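Local coordinates for protein free serine kinase (Thermococcus kodakarensis KOD1, PDB 5X0F) that phosphorylates free L-serine with ADP, yielding O-phospho-L-serine and AMP in the first step of cysteine biosynthesis from serine, at residues A[29-34]-A[217-222]. The protein carries 1 engineered substitution. Numbering follows the deposited sequence.
Sequences HAQLVQ and VYSPKT. Engineered in segment 29-34: Ala30 (natural residue Glu).
A single parallel beta bridge between Ala30 and Tyr218 joins two loops at the active site of this kinase, linking the ParB-like N-terminal domain to the loop that carries the phosphoserine-binding Lys221. Ala30 is an engineered replacement of the glutamate inferred to be the active-site residue. Two backbone bonds flank it: Tyr218 N donates to His29 O (2.8 Å), and Gln31 N donates to Tyr218 O (2.8 Å) almost straight, at 171°. Ala30 CA also turns its hydrogen to Tyr218 O (3.3 Å), so this carbonyl is met by both a CA-H and an N-H.

The Gln31 side chain lies across Val217 at about a right angle, its CG 3.7 Å from CG2 of Val217. Since CG stands anti to the carbonyl carbon (chi1 -66°) and the chain is extended beyond it, OE1 comes to lie beside Pro220 CD and Ser219 CA, each 3.7 Å away. With an alanine in place of Gln31, Val217 CG2 would probably lose its apolar partner CG, and Pro220 CD and Ser219 CA their contact with OE1. Farther along, Val33, at the N-cap position of helix 34-47, packs CG2 against CB and CG of Pro220.

At the His29 end of the bridge, the imidazole of His29 is fixed by ND1 bonding to Ile67 O and NE2 to Thr223 OG1, the latter a residue of the O-phospho-L-serine site. Lys221 pairs with Glu4 in a salt bridge and makes a cation-pi contact with Trp102. The Tyr218 ring meets the edge of the His29 imidazole, CD2 to CD2, at 4.1 Å.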
ATOM      1  N   HIS A  29       8.153   1.191   4.080  1.00 15.13           N
ATOM      2  CA  HIS A  29       7.701   2.328   3.314  1.00 16.14           C
ATOM      3  C   HIS A  29       6.213   2.635   3.482  1.00 16.93           C
ATOM      4  O   HIS A  29       5.698   3.553   2.851  1.00 17.73           O
ATOM      5  CB  HIS A  29       8.084   2.136   1.838  1.00 15.43           C
ATOM      6  CG  HIS A  29       7.222   1.186   1.062  1.00 14.55           C
ATOM      7  ND1 HIS A  29       7.600  -0.108   0.765  1.00 13.37           N
ATOM      8  CD2 HIS A  29       6.019   1.362   0.472  1.00 14.96           C
ATOM      9  CE1 HIS A  29       6.655  -0.698   0.059  1.00 13.00           C
ATOM     10  NE2 HIS A  29       5.695   0.180  -0.154  1.00 14.01           N
ATOM     11  N   ALA A  30       5.554   1.884   4.368  1.00 16.91           N
ATOM     12  CA  ALA A  30       4.138   2.057   4.616  1.00 17.97           C
ATOM     13  C   ALA A  30       3.824   1.895   6.090  1.00 18.76           C
ATOM     14  O   ALA A  30       4.421   1.050   6.785  1.00 18.25           O
ATOM     15  CB  ALA A  30       3.335   1.027   3.815  1.00 17.19           C
ATOM     16  N   GLN A  31       2.867   2.692   6.526  1.00 20.44           N
ATOM     17  CA  GLN A  31       2.199   2.507   7.818  1.00 21.56           C
ATOM     18  C   GLN A  31       1.605   1.094   7.930  1.00 20.71           C
ATOM     19  O   GLN A  31       1.117   0.532   6.954  1.00 19.99           O
ATOM     20  CB  GLN A  31       1.107   3.542   7.992  1.00 23.62           C
ATOM     21  CG  GLN A  31       1.635   4.955   8.108  1.00 25.05           C
ATOM     22  CD  GLN A  31       0.541   5.982   8.297  1.00 27.39           C
ATOM     23  OE1 GLN A  31      -0.607   5.786   7.893  1.00 28.01           O
ATOM     24  NE2 GLN A  31       0.900   7.091   8.888  1.00 28.99           N
ATOM     25  N   LEU A  32       1.634   0.533   9.126  1.00 21.06           N
ATOM     26  CA  LEU A  32       1.064  -0.816   9.342  1.00 20.70           C
ATOM     27  C   LEU A  32      -0.459  -0.766   9.512  1.00 22.39           C
ATOM     28  O   LEU A  32      -1.028   0.245   9.887  1.00 23.84           O
ATOM     29  CB  LEU A  32       1.720  -1.487  10.552  1.00 20.52           C
ATOM     30  CG  LEU A  32       3.254  -1.553  10.539  1.00 19.45           C
ATOM     31  CD1 LEU A  32       3.816  -1.974  11.900  1.00 19.87           C
ATOM     32  CD2 LEU A  32       3.715  -2.502   9.437  1.00 17.75           C
ATOM     33  N   VAL A  33      -1.066  -1.927   9.337  1.00 22.27           N
ATOM     34  CA  VAL A  33      -2.472  -2.162   9.487  1.00 24.17           C
ATOM     35  C   VAL A  33      -2.538  -3.198  10.588  1.00 24.79           C
ATOM     36  O   VAL A  33      -2.105  -4.351  10.416  1.00 23.17           O
ATOM     37  CB  VAL A  33      -3.146  -2.656   8.203  1.00 23.72           C
ATOM     38  CG1 VAL A  33      -4.623  -2.942   8.466  1.00 25.54           C
ATOM     39  CG2 VAL A  33      -3.037  -1.587   7.129  1.00 23.79           C
ATOM     40  N   GLN A  34      -3.077  -2.791  11.727  1.00 27.27           N
ATOM     41  CA  GLN A  34      -2.954  -3.609  12.932  1.00 28.52           C
ATOM     42  C   GLN A  34      -3.590  -4.995  12.764  1.00 28.17           C
ATOM     43  O   GLN A  34      -3.025  -6.005  13.226  1.00 27.41           O
ATOM     44  CB  GLN A  34      -3.501  -2.879  14.173  1.00 31.57           C
ATOM     45  CG  GLN A  34      -2.730  -3.204  15.450  1.00 32.51           C
ATOM     46  CD  GLN A  34      -1.262  -2.828  15.378  1.00 31.93           C
ATOM     47  OE1 GLN A  34      -0.422  -3.465  16.023  1.00 32.26           O
ATOM     48  NE2 GLN A  34      -0.929  -1.835  14.546  1.00 31.87           N
ATOM     49  N   VAL A 217       7.139   7.236   5.880  1.00 24.61           N
ATOM     50  CA  VAL A 217       6.305   6.181   5.303  1.00 23.12           C
ATOM     51  C   VAL A 217       5.066   6.742   4.625  1.00 23.07           C
ATOM     52  O   VAL A 217       4.553   7.772   5.054  1.00 24.10           O
ATOM     53  CB  VAL A 217       5.826   5.147   6.374  1.00 22.94           C
ATOM     54  CG1 VAL A 217       7.004   4.317   6.867  1.00 22.37           C
ATOM     55  CG2 VAL A 217       5.143   5.833   7.568  1.00 24.41           C
ATOM     56  N   TYR A 218       4.567   6.012   3.624  1.00 21.78           N
ATOM     57  CA  TYR A 218       3.230   6.260   3.034  1.00 21.93           C
ATOM     58  C   TYR A 218       2.110   5.696   3.906  1.00 22.25           C
ATOM     59  O   TYR A 218       2.349   4.869   4.782  1.00 21.81           O
ATOM     60  CB  TYR A 218       3.123   5.602   1.646  1.00 21.00           C
ATOM     61  CG  TYR A 218       4.104   6.121   0.591  1.00 20.77           C
ATOM     62  CD1 TYR A 218       3.968   7.406   0.039  1.00 21.63           C
ATOM     63  CD2 TYR A 218       5.136   5.322   0.121  1.00 19.90           C
ATOM     64  CE1 TYR A 218       4.843   7.874  -0.948  1.00 21.63           C
ATOM     65  CE2 TYR A 218       6.020   5.783  -0.853  1.00 20.02           C
ATOM     66  CZ  TYR A 218       5.864   7.051  -1.395  1.00 20.87           C
ATOM     67  OH  TYR A 218       6.761   7.508  -2.361  1.00 21.16           O
ATOM     68  N   SER A 219       0.871   6.097   3.622  1.00 23.04           N
ATOM     69  CA  SER A 219      -0.295   5.405   4.178  1.00 23.60           C
ATOM     70  C   SER A 219      -0.332   3.973   3.652  1.00 22.63           C
ATOM     71  O   SER A 219       0.366   3.667   2.677  1.00 21.72           O
ATOM     72  CB  SER A 219      -1.583   6.122   3.762  1.00 24.74           C
ATOM     73  OG  SER A 219      -1.648   7.363   4.388  1.00 25.99           O
ATOM     74  N   PRO A 220      -1.142   3.091   4.283  1.00 23.08           N
ATOM     75  CA  PRO A 220      -1.368   1.782   3.666  1.00 22.48           C
ATOM     76  C   PRO A 220      -1.972   1.989   2.278  1.00 22.81           C
ATOM     77  O   PRO A 220      -2.542   3.068   1.993  1.00 23.70           O
ATOM     78  CB  PRO A 220      -2.378   1.102   4.620  1.00 23.30           C
ATOM     79  CG  PRO A 220      -2.224   1.822   5.919  1.00 24.05           C
ATOM     80  CD  PRO A 220      -1.966   3.246   5.497  1.00 24.40           C
ATOM     81  N   LYS A 221      -1.805   0.993   1.412  1.00 22.24           N
ATOM     82  CA  LYS A 221      -2.436   0.991   0.076  1.00 22.78           C
ATOM     83  C   LYS A 221      -2.010   2.181  -0.811  1.00 22.73           C
ATOM     84  O   LYS A 221      -2.806   2.704  -1.605  1.00 23.65           O
ATOM     85  CB  LYS A 221      -3.964   0.901   0.195  1.00 24.33           C
ATOM     86  CG  LYS A 221      -4.442  -0.441   0.706  1.00 24.62           C
ATOM     87  CD  LYS A 221      -4.356  -1.480  -0.397  1.00 24.37           C
ATOM     88  CE  LYS A 221      -5.121  -2.718  -0.054  1.00 25.05           C
ATOM     89  NZ  LYS A 221      -4.308  -3.639   0.771  1.00 24.23           N
ATOM     90  N   THR A 222      -0.756   2.599  -0.676  1.00 21.77           N
ATOM     91  CA  THR A 222      -0.201   3.615  -1.540  1.00 21.72           C
ATOM     92  C   THR A 222       0.593   3.018  -2.687  1.00 20.97           C
ATOM     93  O   THR A 222       0.339   3.367  -3.837  1.00 21.41           O
ATOM     94  CB  THR A 222       0.620   4.625  -0.746  1.00 21.78           C
ATOM     95  OG1 THR A 222      -0.192   5.127   0.318  1.00 22.58           O
ATOM     96  CG2 THR A 222       1.071   5.796  -1.630  1.00 22.16           C
TER